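Local structure of mannan endo-1,4-beta-mannosidase (3CBW) at residues 44-47 against 48-51; 56-59 against 60-63; 252-255 against 256-259; 305-308 against 309-313. The protein hydrolyses internal beta-1,4-mannosidic linkages in mannan, galactomannan and glucomannan, as a secreted family 26 glycoside hydrolase that takes part in glucomannan breakdown. The protein carries 3 engineered substitutions. One frame throughout, in Å; residues are numbered along the deposited sequence.

Contact 1: 44-47 against 48-51; sequences GAFG and GYSH
Gly-48 lies beneath the ring of Phe-46, just where strand 41-49 of the TIM barrel nears its end. This is a local contact, made as the chain passes under a side chain two residues back. The backbone N of Gly-48 sits 3.5 Å from the plane of the Phe-46 ring, over its centre. Its CA makes a CH-pi contact with the same face, 3.8 Å from the centroid of the Phe-46 ring. Further along, the carbonyl O of Gly-48 comes to 3.3 Å from Phe-46 CZ. The ring reaches forward over this peptide because Phe-46 CG stands opposite the backbone N, with chi1 at -178°. A CB on Gly-48 would collide with the carbonyl O of Gly-47, so the backbone angles here suit glycine.

Tyr-49 then rises beside the far rim of Phe-46. The pair is T-shaped: the CE2-CZ edge of Phe-46 points at the face of Tyr-49, with the planes 81° apart. The closest carbons are Phe-46 CE2 and Tyr-49 CE2, at 3.8 Å. Tyr-49 also meets Trp-81 and His-114 edge to face, and Phe-46 stacks on Trp-307. His-114 and Trp-307 probably bind substrate, as in related enzymes, so this aromatic group is likely to back the substrate cleft.

No hydrogen bond crosses the contact. The buried N of Gly-48 has no hydrogen-bond partner in the model. The pi face of Phe-46 covers it, so aromatic and van der Waals contacts dominate.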
loop_
_atom_site.group_PDB
_atom_site.type_symbol
_atom_site.label_atom_id
_atom_site.label_comp_id
_atom_site.label_asym_id
_atom_site.label_seq_id
_atom_site.Cartn_x
_atom_site.Cartn_y
_atom_site.Cartn_z
ATOM N N GLY A 44 -8.526 -5.376 5.401
ATOM C CA GLY A 44 -8.374 -4.295 4.450
ATOM C C GLY A 44 -8.972 -4.670 3.130
ATOM O O GLY A 44 -9.009 -5.846 2.747
ATOM N N ALA A 45 -9.421 -3.645 2.418
ATOM C CA ALA A 45 -9.945 -3.822 1.073
ATOM C C ALA A 45 -9.623 -2.624 0.207
ATOM O O ALA A 45 -9.634 -1.494 0.676
ATOM C CB ALA A 45 -11.441 -4.012 1.108
ATOM N N PHE A 46 -9.339 -2.885 -1.063
ATOM C CA PHE A 46 -9.175 -1.849 -2.066
ATOM C C PHE A 46 -10.547 -1.356 -2.515
ATOM O O PHE A 46 -11.409 -2.147 -2.900
ATOM C CB PHE A 46 -8.409 -2.406 -3.257
ATOM C CG PHE A 46 -8.140 -1.401 -4.338
ATOM C CD1 PHE A 46 -7.487 -0.196 -4.052
ATOM C CD2 PHE A 46 -8.508 -1.662 -5.655
ATOM C CE1 PHE A 46 -7.201 0.726 -5.056
ATOM C CE2 PHE A 46 -8.217 -0.745 -6.666
ATOM C CZ PHE A 46 -7.564 0.446 -6.362
ATOM N N GLY A 47 -10.749 -0.045 -2.460
ATOM C CA GLY A 47 -12.025 0.551 -2.835
ATOM C C GLY A 47 -12.115 0.967 -4.287
ATOM O O GLY A 47 -13.218 1.221 -4.776
ATOM N N GLY A 48 -10.966 1.082 -4.967
ATOM C CA GLY A 48 -10.936 1.421 -6.385
ATOM C C GLY A 48 -10.071 2.626 -6.714
ATOM O O GLY A 48 -9.392 3.192 -5.849
ATOM N N TYR A 49 -10.118 3.010 -7.987
ATOM C CA TYR A 49 -9.359 4.135 -8.532
ATOM C C TYR A 49 -10.197 5.397 -8.490
ATOM O O TYR A 49 -11.366 5.399 -8.922
ATOM C CB TYR A 49 -8.948 3.840 -9.991
ATOM C CG TYR A 49 -7.958 2.710 -10.082
ATOM C CD1 TYR A 49 -6.587 2.967 -10.008
ATOM C CD2 TYR A 49 -8.385 1.386 -10.207
ATOM C CE1 TYR A 49 -5.659 1.931 -10.053
ATOM C CE2 TYR A 49 -7.460 0.344 -10.250
ATOM C CZ TYR A 49 -6.107 0.635 -10.169
ATOM O OH TYR A 49 -5.199 -0.387 -10.212
ATOM N N SER A 50 -9.609 6.476 -7.990
ATOM C CA SER A 50 -10.364 7.715 -7.774
ATOM C C SER A 50 -11.065 8.197 -9.057
ATOM O O SER A 50 -10.487 8.154 -10.147
ATOM C CB SER A 50 -9.433 8.790 -7.227
ATOM O OG SER A 50 -10.174 9.888 -6.720
ATOM N N HIS A 51 -12.312 8.652 -8.888
ATOM C CA HIS A 51 -13.231 9.017 -9.984
ATOM C C HIS A 51 -13.123 8.097 -11.197
ATOM O O HIS A 51 -12.841 8.524 -12.316
ATOM C CB HIS A 51 -13.092 10.471 -10.407
ATOM C CG HIS A 51 -14.259 10.950 -11.214
ATOM N ND1 HIS A 51 -14.193 11.148 -12.577
ATOM C CD2 HIS A 51 -15.539 11.203 -10.855
ATOM C CE1 HIS A 51 -15.378 11.537 -13.016
ATOM N NE2 HIS A 51 -16.215 11.568 -11.994
#

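Contact 2: 56-59 against 60-63; sequences MAEA and DRIR
Met-56 O accepts from Asp-60 N at 2.9 Å, the first of four i to i+4 backbone hydrogen bonds at the start of helix 57-66. Ala-57, Glu-58 and Ala-59 pair in the same way with Arg-61, Ile-62 and Arg-63. The pattern is that of a regular alpha-helix. The helix belongs to the beta-alpha-beta unit between strands 41-49 and 72-79 of the TIM barrel.

The charged contact is a salt bridge one turn apart. Arg-61 NH2 gives a hydrogen bond to Glu-58 OE1 at 3.0 Å. OE1 uses its syn lone pair, on the side of the other carboxylate oxygen. The carboxylate and guanidinium planes are 67° apart, and NH2 makes the bond while NE of Arg-61 stays 3.8 Å from OE1 of Glu-58. The bend at chi2 (63°) swings the Glu-58 carboxylate forward along the helix, toward the next turn. Glu-58 OE2 is held by Ser-312 OG.

Van der Waals contact follows: Ile-62 CD1 lies 3.5 Å from Glu-58 OE2 and also touches Glu-58 CG. Both side chains touch Ala-45 on the strand below.

Solvent takes a minor part. One water makes weak, long bonds to Ala-59 O and Asp-60 OD1.

Glu-58 is buried, yet both its oxygens have partners. The positive Arg-61 and the bond with Ser-312 would be expected to favour its charged form.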
loop_
_atom_site.group_PDB
_atom_site.type_symbol
_atom_site.label_atom_id
_atom_site.label_comp_id
_atom_site.label_asym_id
_atom_site.label_seq_id
_atom_site.Cartn_x
_atom_site.Cartn_y
_atom_site.Cartn_z
ATOM N N MET A 56 -17.696 3.363 -2.017
ATOM C CA MET A 56 -17.858 2.621 -0.777
ATOM C C MET A 56 -18.478 1.251 -0.997
ATOM O O MET A 56 -18.674 0.514 -0.037
ATOM C CB MET A 56 -18.675 3.440 0.221
ATOM C CG MET A 56 -17.999 4.770 0.596
ATOM S SD MET A 56 -16.225 4.653 1.078
ATOM C CE MET A 56 -16.371 3.567 2.474
ATOM N N ALA A 57 -18.741 0.896 -2.260
ATOM C CA ALA A 57 -19.415 -0.364 -2.572
ATOM C C ALA A 57 -18.667 -1.586 -2.047
ATOM O O ALA A 57 -19.269 -2.506 -1.502
ATOM C CB ALA A 57 -19.667 -0.506 -4.084
ATOM N N GLU A 58 -17.345 -1.595 -2.214
ATOM C CA GLU A 58 -16.541 -2.709 -1.721
ATOM C C GLU A 58 -16.665 -2.888 -0.198
ATOM O O GLU A 58 -16.915 -3.990 0.267
ATOM C CB GLU A 58 -15.075 -2.568 -2.174
ATOM C CG GLU A 58 -14.137 -3.675 -1.676
ATOM C CD GLU A 58 -14.488 -5.068 -2.201
ATOM O OE1 GLU A 58 -15.232 -5.194 -3.205
ATOM O OE2 GLU A 58 -13.993 -6.057 -1.618
ATOM N N ALA A 59 -16.524 -1.806 0.565
ATOM C CA ALA A 59 -16.723 -1.874 2.015
ATOM C C ALA A 59 -18.132 -2.341 2.364
ATOM O O ALA A 59 -18.315 -3.165 3.252
ATOM C CB ALA A 59 -16.443 -0.526 2.658
ATOM N N ASP A 60 -19.125 -1.818 1.642
ATOM C CA ASP A 60 -20.517 -2.134 1.937
ATOM C C ASP A 60 -20.863 -3.598 1.632
ATOM O O ASP A 60 -21.612 -4.222 2.388
ATOM C CB ASP A 60 -21.460 -1.157 1.216
ATOM C CG ASP A 60 -21.361 0.271 1.757
ATOM O OD1 ASP A 60 -20.893 0.456 2.903
ATOM O OD2 ASP A 60 -21.766 1.217 1.047
ATOM N N ARG A 61 -20.288 -4.142 0.554
ATOM C CA ARG A 61 -20.460 -5.558 0.173
ATOM C C ARG A 61 -19.841 -6.490 1.201
ATOM O O ARG A 61 -20.393 -7.542 1.496
ATOM C CB ARG A 61 -19.820 -5.866 -1.188
ATOM C CG ARG A 61 -20.648 -5.539 -2.409
ATOM C CD ARG A 61 -20.180 -6.346 -3.633
ATOM N NE ARG A 61 -18.723 -6.507 -3.725
ATOM C CZ ARG A 61 -18.098 -7.157 -4.707
ATOM N NH1 ARG A 61 -18.789 -7.708 -5.699
ATOM N NH2 ARG A 61 -16.775 -7.252 -4.710
ATOM N N ILE A 62 -18.673 -6.114 1.726
ATOM C CA ILE A 62 -18.029 -6.909 2.765
ATOM C C ILE A 62 -18.889 -6.916 4.031
ATOM O O ILE A 62 -19.076 -7.952 4.673
ATOM C CB ILE A 62 -16.595 -6.395 3.045
ATOM C CG1 ILE A 62 -15.709 -6.643 1.818
ATOM C CG2 ILE A 62 -16.022 -7.058 4.288
ATOM C CD1 ILE A 62 -14.432 -5.855 1.803
ATOM N N ARG A 63 -19.442 -5.753 4.363
ATOM C CA ARG A 63 -20.328 -5.653 5.511
ATOM C C ARG A 63 -21.628 -6.447 5.324
ATOM O O ARG A 63 -22.096 -7.088 6.260
ATOM C CB ARG A 63 -20.605 -4.192 5.857
ATOM C CG ARG A 63 -21.326 -4.020 7.184
ATOM C CD ARG A 63 -21.362 -2.569 7.634
ATOM N NE ARG A 63 -22.302 -2.336 8.731
ATOM C CZ ARG A 63 -22.070 -2.605 10.015
ATOM N NH1 ARG A 63 -20.917 -3.138 10.411
ATOM N NH2 ARG A 63 -23.010 -2.341 10.918
HETATM O O HOH W 1 -18.946 -0.809 5.397
#

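Contact 3: 252-255 against 256-259; sequences FQDA and YSIN
Asp-254 closes an Asx turn onto Tyr-256, inside a type I beta turn from Asp-254 to Ser-257. The turn lies in the loop after strand 245-252 of the TIM barrel. Tyr-256 N donates to Asp-254 OD1 at 2.9 Å. Ser-257 OG donates to the other oxygen, Asp-254 OD2, at 2.7 Å. Both donors sit well out of the carboxylate plane, by 45° and 60°. With Asp-254 CG opposite its own backbone N (chi1 -179°), the carboxylate is placed alongside the turn, within range of both. The backbone bond of the turn, Ser-257 N to Asp-254 O, is weak at 3.5 Å. The side chain therefore seems to hold the turn more firmly than the backbone does.

Other polar groups are met from outside. Tyr-298 OH bonds to both Ala-255 O and Ile-258 N, and Tyr-256 OH bonds to Asn-292.

Below the turn, Phe-252 and Ile-258 pack together. The methyl Ile-258 CD1 rests over one face of the Phe-252 ring, 3.9 Å from its centroid and shifted toward the rim at CE2. With an alanine at Phe-252, the end of Ile-258 would probably lose its aromatic cover, leaving a gap beneath the turn. Ile-258 CD1 also lies 3.5 Å from Ala-255 O.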
loop_
_atom_site.group_PDB
_atom_site.type_symbol
_atom_site.label_atom_id
_atom_site.label_comp_id
_atom_site.label_asym_id
_atom_site.label_seq_id
_atom_site.Cartn_x
_atom_site.Cartn_y
_atom_site.Cartn_z
ATOM N N PHE A 252 -2.116 -15.525 -5.352
ATOM C CA PHE A 252 -1.698 -16.905 -5.188
ATOM C C PHE A 252 -2.905 -17.818 -5.153
ATOM O O PHE A 252 -4.049 -17.380 -4.942
ATOM C CB PHE A 252 -0.924 -17.048 -3.872
ATOM C CG PHE A 252 -1.683 -16.540 -2.683
ATOM C CD1 PHE A 252 -2.594 -17.355 -2.011
ATOM C CD2 PHE A 252 -1.513 -15.232 -2.255
ATOM C CE1 PHE A 252 -3.312 -16.872 -0.921
ATOM C CE2 PHE A 252 -2.222 -14.748 -1.174
ATOM C CZ PHE A 252 -3.117 -15.567 -0.502
ATOM N N GLN A 253 -2.631 -19.101 -5.335
ATOM C CA GLN A 253 -3.614 -20.119 -5.005
ATOM C C GLN A 253 -3.307 -20.786 -3.664
ATOM O O GLN A 253 -4.228 -21.166 -2.932
ATOM C CB GLN A 253 -3.723 -21.149 -6.126
ATOM C CG GLN A 253 -4.760 -22.263 -5.887
ATOM C CD GLN A 253 -6.124 -21.766 -5.405
ATOM O OE1 GLN A 253 -6.680 -22.298 -4.438
ATOM N NE2 GLN A 253 -6.668 -20.752 -6.074
ATOM N N ASP A 254 -2.023 -20.917 -3.356
ATOM C CA ASP A 254 -1.548 -21.586 -2.152
ATOM C C ASP A 254 -1.107 -20.533 -1.143
ATOM O O ASP A 254 -0.036 -19.931 -1.285
ATOM C CB ASP A 254 -0.373 -22.493 -2.521
ATOM C CG ASP A 254 0.191 -23.265 -1.342
ATOM O OD1 ASP A 254 -0.253 -23.074 -0.193
ATOM O OD2 ASP A 254 1.102 -24.081 -1.590
ATOM N N ALA A 255 -1.925 -20.332 -0.113
ATOM C CA ALA A 255 -1.629 -19.347 0.924
ATOM C C ALA A 255 -0.396 -19.652 1.753
ATOM O O ALA A 255 0.133 -18.772 2.404
ATOM C CB ALA A 255 -2.821 -19.205 1.851
ATOM N N TYR A 256 0.064 -20.894 1.729
ATOM C CA TYR A 256 1.102 -21.340 2.643
ATOM C C TYR A 256 2.495 -21.310 2.024
ATOM O O TYR A 256 3.483 -21.533 2.729
ATOM C CB TYR A 256 0.778 -22.753 3.124
ATOM C CG TYR A 256 -0.510 -22.843 3.912
ATOM C CD1 TYR A 256 -0.489 -22.938 5.296
ATOM C CD2 TYR A 256 -1.748 -22.832 3.267
ATOM C CE1 TYR A 256 -1.672 -23.032 6.024
ATOM C CE2 TYR A 256 -2.920 -22.904 3.986
ATOM C CZ TYR A 256 -2.875 -23.010 5.345
ATOM O OH TYR A 256 -4.064 -23.115 6.023
ATOM N N SER A 257 2.554 -21.035 0.721
ATOM C CA SER A 257 3.798 -21.079 -0.045
ATOM C C SER A 257 4.288 -19.707 -0.474
ATOM O O SER A 257 5.136 -19.600 -1.360
ATOM C CB SER A 257 3.621 -21.972 -1.270
ATOM O OG SER A 257 3.557 -23.324 -0.865
ATOM N N ILE A 258 3.764 -18.660 0.149
ATOM C CA ILE A 258 4.159 -17.309 -0.229
ATOM C C ILE A 258 5.594 -17.065 0.210
ATOM O O ILE A 258 5.945 -17.300 1.365
ATOM C CB ILE A 258 3.214 -16.249 0.360
ATOM C CG1 ILE A 258 1.766 -16.521 -0.068
ATOM C CG2 ILE A 258 3.642 -14.861 -0.103
ATOM C CD1 ILE A 258 0.713 -15.741 0.722
ATOM N N ASN A 259 6.422 -16.638 -0.739
ATOM C CA ASN A 259 7.830 -16.377 -0.495
ATOM C C ASN A 259 8.059 -14.920 -0.119
ATOM O O ASN A 259 7.473 -14.021 -0.727
ATOM C CB ASN A 259 8.602 -16.733 -1.776
ATOM C CG ASN A 259 10.095 -16.527 -1.661
ATOM O OD1 ASN A 259 10.585 -15.396 -1.692
ATOM N ND2 ASN A 259 10.842 -17.628 -1.574
#

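Contact 4: 305-308 against 309-313; sequences LAWN and DEWSA
Asp-309 lays its carboxylate beside the amide of Asn-308, with the two planes stacked 19° apart. The nearest pair is Asp-309 OD1 and Asn-308 ND2 at 3.7 Å, too long for a hydrogen bond. Asn-308 CG lies between its own backbone N and carbonyl carbon (chi1 63°), which sets the amide alongside Asp-309. The Asn-308 side chain also touches Phe-46 and Glu-58. A glycine in place of Asn-308 would probably deprive the Asp-309 carboxylate of its stacked neighbour and open a gap beside Phe-46 and Glu-58.

Glu-310 starts a short 3-10 turn. Trp-311 follows, and its N donates to Asn-308 O at 3.0 Å. The same oxygen lies in the plane of the Trp-311 ring, 3.3 Å from CE3 at its edge. Trp-307 turns its CD1 edge to the face of Trp-311 in an offset edge-to-face pair. CD1 of Trp-307 stands 3.7 Å from Trp-311 CE3. Ser-312 N bonds back to Asp-309 O, and Ser-312 CA points its hydrogen at Trp-307 O, 3.3 Å away. At Ala-313, the backbone N reaches Trp-307 O through one bridging water.

Trp-307 and Asn-308 probably bind substrate, as in related enzymes. Trp-307 touches Glu-275, the probable nucleophile, on strand 271-278, and Trp-311 rests on Pro-278 of that strand. On the other flank, Ala-306 pairs through its backbone with strand 41-49, and Ser-312 lies beside Arg-61 of helix 57-66.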
loop_
_atom_site.group_PDB
_atom_site.type_symbol
_atom_site.label_atom_id
_atom_site.label_comp_id
_atom_site.label_asym_id
_atom_site.label_seq_id
_atom_site.Cartn_x
_atom_site.Cartn_y
_atom_site.Cartn_z
ATOM N N LEU A 305 -4.610 -6.404 2.742
ATOM C CA LEU A 305 -5.471 -5.570 1.909
ATOM C C LEU A 305 -5.876 -6.387 0.700
ATOM O O LEU A 305 -5.080 -6.583 -0.221
ATOM C CB LEU A 305 -4.765 -4.273 1.471
ATOM C CG LEU A 305 -5.634 -3.298 0.665
ATOM C CD1 LEU A 305 -6.161 -2.214 1.555
ATOM C CD2 LEU A 305 -4.888 -2.683 -0.529
ATOM N N ALA A 306 -7.082 -6.926 0.744
ATOM C CA ALA A 306 -7.583 -7.708 -0.369
ATOM C C ALA A 306 -8.031 -6.776 -1.471
ATOM O O ALA A 306 -8.567 -5.696 -1.206
ATOM C CB ALA A 306 -8.719 -8.609 0.080
ATOM N N TRP A 307 -7.810 -7.177 -2.715
ATOM C CA TRP A 307 -8.241 -6.332 -3.823
ATOM C C TRP A 307 -9.766 -6.402 -4.003
ATOM O O TRP A 307 -10.456 -7.122 -3.280
ATOM C CB TRP A 307 -7.481 -6.692 -5.100
ATOM C CG TRP A 307 -7.100 -5.507 -5.951
ATOM C CD1 TRP A 307 -7.528 -5.230 -7.231
ATOM C CD2 TRP A 307 -6.204 -4.440 -5.589
ATOM N NE1 TRP A 307 -6.953 -4.060 -7.674
ATOM C CE2 TRP A 307 -6.128 -3.564 -6.699
ATOM C CE3 TRP A 307 -5.460 -4.142 -4.437
ATOM C CZ2 TRP A 307 -5.336 -2.410 -6.692
ATOM C CZ3 TRP A 307 -4.682 -2.976 -4.432
ATOM C CH2 TRP A 307 -4.623 -2.137 -5.559
ATOM N N ASN A 308 -10.296 -5.603 -4.919
ATOM C CA ASN A 308 -11.745 -5.546 -5.145
ATOM C C ASN A 308 -12.158 -6.464 -6.296
ATOM O O ASN A 308 -11.411 -7.383 -6.652
ATOM C CB ASN A 308 -12.207 -4.095 -5.361
ATOM C CG ASN A 308 -11.609 -3.456 -6.606
ATOM O OD1 ASN A 308 -10.679 -3.978 -7.221
ATOM N ND2 ASN A 308 -12.150 -2.305 -6.983
ATOM N N ASP A 309 -13.340 -6.218 -6.866
ATOM C CA ASP A 309 -13.850 -6.988 -8.005
ATOM C C ASP A 309 -13.759 -8.499 -7.752
ATOM O O ASP A 309 -14.161 -8.949 -6.682
ATOM C CB ASP A 309 -13.158 -6.544 -9.301
ATOM C CG ASP A 309 -13.376 -5.062 -9.604
ATOM O OD1 ASP A 309 -14.335 -4.459 -9.070
ATOM O OD2 ASP A 309 -12.587 -4.502 -10.388
ATOM N N GLU A 310 -13.238 -9.274 -8.702
ATOM C CA GLU A 310 -13.223 -10.740 -8.560
ATOM C C GLU A 310 -12.276 -11.259 -7.466
ATOM O O GLU A 310 -12.372 -12.423 -7.055
ATOM C CB GLU A 310 -12.947 -11.433 -9.905
ATOM C CG GLU A 310 -11.596 -11.117 -10.525
ATOM C CD GLU A 310 -11.648 -9.967 -11.528
ATOM O OE1 GLU A 310 -10.863 -10.012 -12.501
ATOM O OE2 GLU A 310 -12.472 -9.035 -11.359
ATOM N N TRP A 311 -11.370 -10.394 -7.004
ATOM C CA TRP A 311 -10.440 -10.719 -5.922
ATOM C C TRP A 311 -11.044 -10.477 -4.537
ATOM O O TRP A 311 -10.446 -10.839 -3.521
ATOM C CB TRP A 311 -9.152 -9.889 -6.045
ATOM C CG TRP A 311 -8.371 -10.131 -7.303
ATOM C CD1 TRP A 311 -7.485 -11.141 -7.541
ATOM C CD2 TRP A 311 -8.399 -9.333 -8.490
ATOM N NE1 TRP A 311 -6.963 -11.029 -8.811
ATOM C CE2 TRP A 311 -7.513 -9.928 -9.415
ATOM C CE3 TRP A 311 -9.098 -8.177 -8.866
ATOM C CZ2 TRP A 311 -7.301 -9.400 -10.697
ATOM C CZ3 TRP A 311 -8.891 -7.657 -10.145
ATOM C CH2 TRP A 311 -7.998 -8.267 -11.040
ATOM N N SER A 312 -12.217 -9.842 -4.498
ATOM C CA SER A 312 -12.812 -9.367 -3.250
ATOM C C SER A 312 -13.095 -10.472 -2.255
ATOM O O SER A 312 -13.560 -11.551 -2.625
ATOM C CB SER A 312 -14.117 -8.621 -3.536
ATOM O OG SER A 312 -14.830 -8.336 -2.340
ATOM N N ALA A 313 -12.864 -10.185 -0.978
ATOM C CA ALA A 313 -13.278 -11.103 0.075
ATOM C C ALA A 313 -14.775 -11.393 -0.026
ATOM O O ALA A 313 -15.203 -12.514 0.214
ATOM C CB ALA A 313 -12.952 -10.527 1.438
HETATM O O HOH W 2 -11.879 -7.331 -0.488
#

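In the fold
Contacts 1, 2 and 4 form one cluster in the TIM barrel, with centres 10 to 11 Å apart. Contact 1 lies on strand 41-49, and contact 2 on the helix that follows it, 57-66. Contact 4 comes last in the chain, yet its strand 301-306 is a parallel neighbour of 41-49, so late and early parts of the chain close the barrel here. Probable backbone hydrogen bonds from Ala-306 to Gly-44 and Phe-46 join these strands. Contact 3 follows strand 245-252, two strands beyond 301-306. Its centre is 16 Å from contact 4 and 24 Å from contact 1, and it touches neither. Contacts 1 and 4 flank the probable substrate cleft.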